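Local coordinates for methyltransferase domain-containing protein (Pyrococcus horikoshii, PDB 1VE3) that probably acts as an S-adenosylmethionine-dependent methyltransferase, a dimer that binds this cofactor in a Rossmann-like fold, although its substrate is not known, at residues Thr14-Gln19 / Cys47-Phe52; Val107-Ser112 / Phe138-Thr143. All blocks are in the same frame, centred on the assembly; numbering follows the deposited sequence.

How the contacts relate
Followed from the N terminus, the chain passes through helix 4-9 into the loop holding Thr14-Gln19, then through helix 19-34 and strand 41-45 before Cys47-Phe52 brings it back. Contact 1 thus closes a loop of 27 intervening residues and lays the N-terminal segment against the glycine-rich turn after the first strand. Contact 2 opens only after this, joining strand 104-110 to strand 136-143 around helix 118-131. The two loops therefore follow in series, neither nested nor crossed. They meet where Phe52 packs on Ile108 and Ile110, with Phe52 CG 3.7 Å from Ile110 CD1, and both touch the same S-adenosylmethionine, chain B.

Contact 1 of 2, residues Thr14-Gln19 / Cys47-Phe52; sequences TDINSQ and CGVGGF. With SAM (S-adenosylmethionine), chain C; SAM (S-adenosylmethionine), chain B.
Ile16 lies over the backbone of the glycine-rich turn. Its CG1 sits beside its own backbone N (chi1 -63°), which carries the extended arm across, and Ile16 CD1 comes 3.3 Å from Val49 O and also reaches Gly51 N. Ile16 CG1 presses on Val49 CG2 at 3.4 Å, tighter than ordinary van der Waals contact. The two side chains slide past one another in opposite senses, and Val49 CG1 turns to the other neighbour, resting 3.5 Å from Thr14 O. No hydrogen bond crosses here, so the fit is one of shape. The approaching segment is stiffened from within: Asp15 O accepts from both Ser18 N and Ser18 OG, and Asp15 OD1 takes Asn17 N at 3.1 Å from above the carboxylate plane, an Asx turn. Gly48 CA lies 3.6 Å from O3' of the cofactor, chain B, and a side chain on Gly48 would run into the cofactor's CG; the turn is the glycine-rich motif of the methyltransferases. Gln19 OE1 accepts from N6 of the neighbouring subunit's cofactor, chain C, at 3.0 Å. Helix 19-34 covers the contact through Tyr21, which meets Ile16 and Val49, and helix 70-82 closes on Thr14 and Ile16.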
loop_
_atom_site.group_PDB
_atom_site.type_symbol
_atom_site.label_atom_id
_atom_site.label_comp_id
_atom_site.label_asym_id
_atom_site.label_seq_id
_atom_site.Cartn_x
_atom_site.Cartn_y
_atom_site.Cartn_z
ATOM N N THR A 14 -2.111 5.608 9.481
ATOM C CA THR A 14 -2.730 6.926 9.456
ATOM C C THR A 14 -2.959 7.546 8.087
ATOM O O THR A 14 -3.766 8.457 7.964
ATOM C CB THR A 14 -1.926 7.918 10.318
ATOM O OG1 THR A 14 -0.557 7.925 9.890
ATOM C CG2 THR A 14 -1.990 7.508 11.781
ATOM N N ASP A 15 -2.273 7.047 7.063
ATOM C CA ASP A 15 -2.427 7.587 5.713
ATOM C C ASP A 15 -3.043 6.555 4.775
ATOM O O ASP A 15 -2.335 5.795 4.111
ATOM C CB ASP A 15 -1.068 8.043 5.171
ATOM C CG ASP A 15 -1.175 8.705 3.809
ATOM O OD1 ASP A 15 -2.278 8.718 3.224
ATOM O OD2 ASP A 15 -0.145 9.210 3.326
ATOM N N ILE A 16 -4.372 6.554 4.718
ATOM C CA ILE A 16 -5.136 5.615 3.903
ATOM C C ILE A 16 -4.704 5.526 2.447
ATOM O O ILE A 16 -4.937 4.509 1.802
ATOM C CB ILE A 16 -6.658 5.939 3.955
ATOM C CG1 ILE A 16 -7.175 5.767 5.388
ATOM C CG2 ILE A 16 -7.431 5.006 3.032
ATOM C CD1 ILE A 16 -8.651 6.104 5.559
ATOM N N ASN A 17 -4.073 6.570 1.922
ATOM C CA ASN A 17 -3.632 6.529 0.526
ATOM C C ASN A 17 -2.158 6.164 0.340
ATOM O O ASN A 17 -1.673 6.087 -0.790
ATOM C CB ASN A 17 -3.928 7.858 -0.168
ATOM C CG ASN A 17 -5.412 8.078 -0.380
ATOM O OD1 ASN A 17 -6.095 7.245 -0.980
ATOM N ND2 ASN A 17 -5.921 9.203 0.112
ATOM N N SER A 18 -1.444 5.928 1.439
ATOM C CA SER A 18 -0.040 5.550 1.343
ATOM C C SER A 18 0.064 4.119 0.832
ATOM O O SER A 18 -0.893 3.342 0.929
ATOM C CB SER A 18 0.644 5.635 2.707
ATOM O OG SER A 18 0.179 4.622 3.587
ATOM N N GLN A 19 1.228 3.775 0.286
ATOM C CA GLN A 19 1.451 2.427 -0.216
ATOM C C GLN A 19 1.444 1.456 0.969
ATOM O O GLN A 19 0.987 0.321 0.845
ATOM C CB GLN A 19 2.790 2.339 -0.965
ATOM C CG GLN A 19 2.889 3.228 -2.209
ATOM C CD GLN A 19 4.195 3.045 -2.984
ATOM O OE1 GLN A 19 5.151 2.437 -2.495
ATOM N NE2 GLN A 19 4.240 3.586 -4.193
ATOM N N CYS A 47 -10.718 1.460 14.962
ATOM C CA CYS A 47 -10.662 1.684 13.512
ATOM C C CYS A 47 -9.544 2.563 12.952
ATOM O O CYS A 47 -9.324 2.583 11.738
ATOM C CB CYS A 47 -12.000 2.250 13.025
ATOM S SG CYS A 47 -12.434 3.844 13.766
ATOM N N GLY A 48 -8.843 3.290 13.812
ATOM C CA GLY A 48 -7.783 4.147 13.314
ATOM C C GLY A 48 -8.380 5.222 12.424
ATOM O O GLY A 48 -9.343 5.887 12.814
ATOM N N VAL A 49 -7.839 5.387 11.221
ATOM C CA VAL A 49 -8.356 6.401 10.312
ATOM C C VAL A 49 -9.517 5.921 9.432
ATOM O O VAL A 49 -9.953 6.627 8.521
ATOM C CB VAL A 49 -7.208 7.018 9.440
ATOM C CG1 VAL A 49 -6.239 7.778 10.346
ATOM C CG2 VAL A 49 -6.467 5.943 8.686
ATOM N N GLY A 50 -10.015 4.718 9.718
ATOM C CA GLY A 50 -11.157 4.181 8.993
ATOM C C GLY A 50 -10.943 3.474 7.664
ATOM O O GLY A 50 -11.912 3.180 6.956
ATOM N N GLY A 51 -9.695 3.183 7.319
ATOM C CA GLY A 51 -9.431 2.511 6.063
ATOM C C GLY A 51 -10.228 1.235 5.810
ATOM O O GLY A 51 -10.796 1.054 4.729
ATOM N N PHE A 52 -10.278 0.338 6.791
ATOM C CA PHE A 52 -11.006 -0.911 6.587
ATOM C C PHE A 52 -12.515 -0.713 6.628
ATOM O O PHE A 52 -13.269 -1.559 6.164
ATOM C CB PHE A 52 -10.548 -1.960 7.609
ATOM C CG PHE A 52 -9.205 -2.540 7.296
ATOM C CD1 PHE A 52 -9.080 -3.579 6.383
ATOM C CD2 PHE A 52 -8.052 -1.999 7.852
ATOM C CE1 PHE A 52 -7.827 -4.071 6.024
ATOM C CE2 PHE A 52 -6.790 -2.487 7.499
ATOM C CZ PHE A 52 -6.681 -3.523 6.584
HETATM N N SAM C . 7.921 0.527 -15.764
HETATM C CA SAM C . 6.984 -0.629 -15.871
HETATM C C SAM C . 6.613 -0.848 -17.335
HETATM O O SAM C . 6.505 -2.011 -17.745
HETATM O OXT SAM C . 6.437 0.209 -18.018
HETATM C CB SAM C . 5.752 -0.298 -15.092
HETATM C CG SAM C . 5.025 -1.461 -14.629
HETATM S SD SAM C . 3.501 -1.080 -13.674
HETATM C CE SAM C . 2.493 -0.238 -14.721
HETATM C "C5'" SAM C . 4.067 -0.103 -12.274
HETATM C "C4'" SAM C . 5.139 -0.786 -11.277
HETATM O "O4'" SAM C . 5.483 0.167 -10.213
HETATM C "C3'" SAM C . 4.583 -1.966 -10.497
HETATM O "O3'" SAM C . 5.421 -3.049 -11.140
HETATM C "C2'" SAM C . 5.019 -1.905 -9.073
HETATM O "O2'" SAM C . 5.478 -3.002 -8.347
HETATM C "C1'" SAM C . 5.947 -0.637 -9.148
HETATM N N9 SAM C . 5.975 0.121 -7.891
HETATM C C8 SAM C . 4.963 0.643 -7.086
HETATM N N7 SAM C . 5.403 1.271 -6.023
HETATM C C5 SAM C . 6.756 1.169 -6.109
HETATM C C6 SAM C . 7.868 1.632 -5.278
HETATM N N6 SAM C . 7.679 2.325 -4.143
HETATM N N1 SAM C . 9.193 1.345 -5.670
HETATM C C2 SAM C . 9.427 0.638 -6.823
HETATM N N3 SAM C . 8.468 0.163 -7.665
HETATM C C4 SAM C . 7.142 0.457 -7.262
HETATM N N SAM B . -7.708 -1.029 12.953
HETATM C CA SAM B . -6.736 0.044 12.593
HETATM C C SAM B . -6.148 -0.244 11.214
HETATM O O SAM B . -5.951 0.710 10.449
HETATM O OXT SAM B . -5.903 -1.466 10.970
HETATM C CB SAM B . -5.640 0.034 13.610
HETATM C CG SAM B . -4.958 1.304 13.746
HETATM S SD SAM B . -3.601 1.314 14.985
HETATM C CE SAM B . -2.472 0.190 14.451
HETATM C "C5'" SAM B . -4.390 0.863 16.537
HETATM C "C4'" SAM B . -5.578 1.819 17.070
HETATM O "O4'" SAM B . -6.099 1.282 18.335
HETATM C "C3'" SAM B . -5.112 3.210 17.470
HETATM O "O3'" SAM B . -5.819 3.983 16.378
HETATM C "C2'" SAM B . -5.752 3.631 18.748
HETATM O "O2'" SAM B . -6.284 4.898 18.977
HETATM C "C1'" SAM B . -6.693 2.390 18.978
HETATM N N9 SAM B . -6.923 2.111 20.401
HETATM C C8 SAM B . -6.054 1.923 21.475
HETATM N N7 SAM B . -6.660 1.688 22.612
HETATM C C5 SAM B . -7.984 1.719 22.300
HETATM C C6 SAM B . -9.217 1.541 23.067
HETATM N N6 SAM B . -9.214 1.286 24.386
HETATM N N1 SAM B . -10.463 1.641 22.410
HETATM C C2 SAM B . -10.507 1.902 21.064
HETATM N N3 SAM B . -9.423 2.084 20.260
HETATM C C4 SAM B . -8.178 1.980 20.930
#

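Contact 2 of 2, residues Val107-Ser112 / Phe138-Thr143. With SAM (S-adenosylmethionine), chain B.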
loop_
_atom_site.group_PDB
_atom_site.type_symbol
_atom_site.label_atom_id
_atom_site.label_comp_id
_atom_site.label_asym_id
_atom_site.label_seq_id
_atom_site.Cartn_x
_atom_site.Cartn_y
_atom_site.Cartn_z
ATOM N N VAL A 107 -17.621 -7.849 13.871
ATOM C CA VAL A 107 -16.784 -6.949 14.636
ATOM C C VAL A 107 -15.380 -7.276 14.169
ATOM O O VAL A 107 -14.919 -8.401 14.345
ATOM C CB VAL A 107 -16.884 -7.222 16.150
ATOM C CG1 VAL A 107 -15.812 -6.445 16.887
ATOM C CG2 VAL A 107 -18.263 -6.829 16.657
ATOM N N ILE A 108 -14.713 -6.313 13.538
ATOM C CA ILE A 108 -13.349 -6.537 13.071
ATOM C C ILE A 108 -12.407 -5.787 13.994
ATOM O O ILE A 108 -12.720 -4.690 14.468
ATOM C CB ILE A 108 -13.157 -6.080 11.604
ATOM C CG1 ILE A 108 -13.358 -4.566 11.482
ATOM C CG2 ILE A 108 -14.144 -6.817 10.717
ATOM C CD1 ILE A 108 -13.126 -4.025 10.073
ATOM N N PHE A 109 -11.255 -6.399 14.245
ATOM C CA PHE A 109 -10.251 -5.875 15.166
ATOM C C PHE A 109 -8.896 -6.160 14.510
ATOM O O PHE A 109 -8.379 -7.288 14.558
ATOM C CB PHE A 109 -10.427 -6.623 16.499
ATOM C CG PHE A 109 -9.602 -6.098 17.632
ATOM C CD1 PHE A 109 -9.591 -4.744 17.944
ATOM C CD2 PHE A 109 -8.889 -6.977 18.439
ATOM C CE1 PHE A 109 -8.883 -4.272 19.043
ATOM C CE2 PHE A 109 -8.175 -6.517 19.546
ATOM C CZ PHE A 109 -8.175 -5.162 19.849
ATOM N N ILE A 110 -8.325 -5.127 13.896
ATOM C CA ILE A 110 -7.077 -5.272 13.160
ATOM C C ILE A 110 -5.850 -4.528 13.692
ATOM O O ILE A 110 -5.929 -3.358 14.043
ATOM C CB ILE A 110 -7.311 -4.856 11.680
ATOM C CG1 ILE A 110 -8.391 -5.759 11.066
ATOM C CG2 ILE A 110 -6.009 -4.923 10.895
ATOM C CD1 ILE A 110 -8.765 -5.414 9.633
ATOM N N ASP A 111 -4.714 -5.225 13.729
ATOM C CA ASP A 111 -3.440 -4.651 14.177
ATOM C C ASP A 111 -3.567 -3.714 15.376
ATOM O O ASP A 111 -3.075 -2.591 15.318
ATOM C CB ASP A 111 -2.784 -3.852 13.036
ATOM C CG ASP A 111 -2.250 -4.726 11.913
ATOM O OD1 ASP A 111 -1.502 -5.684 12.206
ATOM O OD2 ASP A 111 -2.559 -4.440 10.726
ATOM N N SER A 112 -4.192 -4.149 16.464
ATOM C CA SER A 112 -4.344 -3.244 17.603
ATOM C C SER A 112 -3.992 -3.770 18.987
ATOM O O SER A 112 -3.958 -2.991 19.938
ATOM C CB SER A 112 -5.778 -2.702 17.657
ATOM O OG SER A 112 -6.112 -2.014 16.468
ATOM N N PHE A 138 -16.631 -12.575 15.061
ATOM C CA PHE A 138 -15.558 -11.714 15.546
ATOM C C PHE A 138 -14.355 -12.062 14.679
ATOM O O PHE A 138 -13.907 -13.200 14.681
ATOM C CB PHE A 138 -15.228 -12.038 17.008
ATOM C CG PHE A 138 -14.067 -11.246 17.572
ATOM C CD1 PHE A 138 -13.198 -11.829 18.489
ATOM C CD2 PHE A 138 -13.860 -9.916 17.210
ATOM C CE1 PHE A 138 -12.134 -11.099 19.038
ATOM C CE2 PHE A 138 -12.806 -9.181 17.752
ATOM C CZ PHE A 138 -11.941 -9.773 18.667
ATOM N N ILE A 139 -13.836 -11.090 13.938
ATOM C CA ILE A 139 -12.688 -11.342 13.073
ATOM C C ILE A 139 -11.508 -10.446 13.431
ATOM O O ILE A 139 -11.577 -9.227 13.253
ATOM C CB ILE A 139 -13.061 -11.107 11.592
ATOM C CG1 ILE A 139 -14.138 -12.106 11.170
ATOM C CG2 ILE A 139 -11.821 -11.236 10.710
ATOM C CD1 ILE A 139 -14.672 -11.879 9.769
HETATM N N MSE A 140 -10.425 -11.037 13.933
HETATM C CA MSE A 140 -9.266 -10.231 14.281
HETATM C C MSE A 140 -7.972 -10.666 13.594
HETATM O O MSE A 140 -7.782 -11.829 13.237
HETATM C CB MSE A 140 -9.082 -10.150 15.817
HETATM C CG MSE A 140 -8.306 -11.261 16.518
HETATM SE SE MSE A 140 -7.806 -10.757 18.383
HETATM C CE MSE A 140 -6.022 -10.144 18.048
ATOM N N TYR A 141 -7.103 -9.692 13.373
ATOM C CA TYR A 141 -5.821 -9.932 12.741
ATOM C C TYR A 141 -4.783 -9.376 13.690
ATOM O O TYR A 141 -4.890 -8.232 14.140
ATOM C CB TYR A 141 -5.734 -9.209 11.396
ATOM C CG TYR A 141 -4.343 -9.234 10.802
ATOM C CD1 TYR A 141 -3.846 -10.378 10.174
ATOM C CD2 TYR A 141 -3.517 -8.119 10.887
ATOM C CE1 TYR A 141 -2.554 -10.400 9.647
ATOM C CE2 TYR A 141 -2.229 -8.132 10.366
ATOM C CZ TYR A 141 -1.752 -9.269 9.750
ATOM O OH TYR A 141 -0.465 -9.271 9.253
ATOM N N PHE A 142 -3.790 -10.188 14.017
ATOM C CA PHE A 142 -2.752 -9.742 14.930
ATOM C C PHE A 142 -1.434 -10.387 14.577
ATOM O O PHE A 142 -1.376 -11.358 13.816
ATOM C CB PHE A 142 -3.113 -10.075 16.389
ATOM C CG PHE A 142 -3.152 -11.552 16.691
ATOM C CD1 PHE A 142 -4.229 -12.337 16.281
ATOM C CD2 PHE A 142 -2.098 -12.163 17.361
ATOM C CE1 PHE A 142 -4.255 -13.712 16.532
ATOM C CE2 PHE A 142 -2.113 -13.533 17.615
ATOM C CZ PHE A 142 -3.193 -14.310 17.199
ATOM N N THR A 143 -0.372 -9.842 15.147
ATOM C CA THR A 143 0.957 -10.355 14.899
ATOM C C THR A 143 1.501 -10.951 16.187
ATOM O O THR A 143 1.384 -10.349 17.254
ATOM C CB THR A 143 1.884 -9.224 14.400
ATOM O OG1 THR A 143 1.367 -8.719 13.165
ATOM C CG2 THR A 143 3.306 -9.731 14.182
HETATM N N SAM B . -7.708 -1.029 12.953
HETATM C CA SAM B . -6.736 0.044 12.593
HETATM C C SAM B . -6.148 -0.244 11.214
HETATM O O SAM B . -5.951 0.710 10.449
HETATM O OXT SAM B . -5.903 -1.466 10.970
HETATM C CB SAM B . -5.640 0.034 13.610
HETATM C CG SAM B . -4.958 1.304 13.746
HETATM S SD SAM B . -3.601 1.314 14.985
HETATM C CE SAM B . -2.472 0.190 14.451
HETATM C "C5'" SAM B . -4.390 0.863 16.537
HETATM C "C4'" SAM B . -5.578 1.819 17.070
HETATM O "O4'" SAM B . -6.099 1.282 18.335
HETATM C "C3'" SAM B . -5.112 3.210 17.470
HETATM O "O3'" SAM B . -5.819 3.983 16.378
HETATM C "C2'" SAM B . -5.752 3.631 18.748
HETATM O "O2'" SAM B . -6.284 4.898 18.977
HETATM C "C1'" SAM B . -6.693 2.390 18.978
HETATM N N9 SAM B . -6.923 2.111 20.401
HETATM C C8 SAM B . -6.054 1.923 21.475
HETATM N N7 SAM B . -6.660 1.688 22.612
HETATM C C5 SAM B . -7.984 1.719 22.300
HETATM C C6 SAM B . -9.217 1.541 23.067
HETATM N N6 SAM B . -9.214 1.286 24.386
HETATM N N1 SAM B . -10.463 1.641 22.410
HETATM C C2 SAM B . -10.507 1.902 21.064
HETATM N N3 SAM B . -9.423 2.084 20.260
HETATM C C4 SAM B . -8.178 1.980 20.930
HETATM O O HOH W 1 -5.694 -6.397 16.662
#
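Phe109, Tyr141 and Phe138 give up the most surface where two parallel strands meet. Four backbone hydrogen bonds join the strands; Phe109 N donates to Ile139 O at 3.0 Å, and Phe109 O accepts from Tyr141 N. Phe109 swings its ring away from its backbone N (chi1 -172°) and lies alongside selenomethionine Met140, with the selenium at the ring edge, 5.2 Å from the centroid, a Met-aromatic contact. Phe138 takes the same face: its CE2 reaches Phe109 CB at 3.7 Å and its edge borders Val107 O. On the reverse face Tyr141 CD2 brushes Ile110 CG2 at 4.1 Å, while the Tyr141 ring edge receives the Asp111 carboxylate, OD1 being 3.1 Å from CE2 and the two planes nearly perpendicular (89°). Asp111 OD2 forms a salt bridge with Arg24, and a swap to alanine here would probably cost Arg24, which also bonds to the cofactor, its salt-bridge partner and open a gap beside Tyr141. Ile110 O accepts from the cofactor's amino N at 3.1 Å. Helix 118-131 links the strands and packs on Phe109 and Phe138, making a beta-alpha-beta crossover of the Rossmann-like fold, with the cofactor at the C-terminal end of strand 104-110.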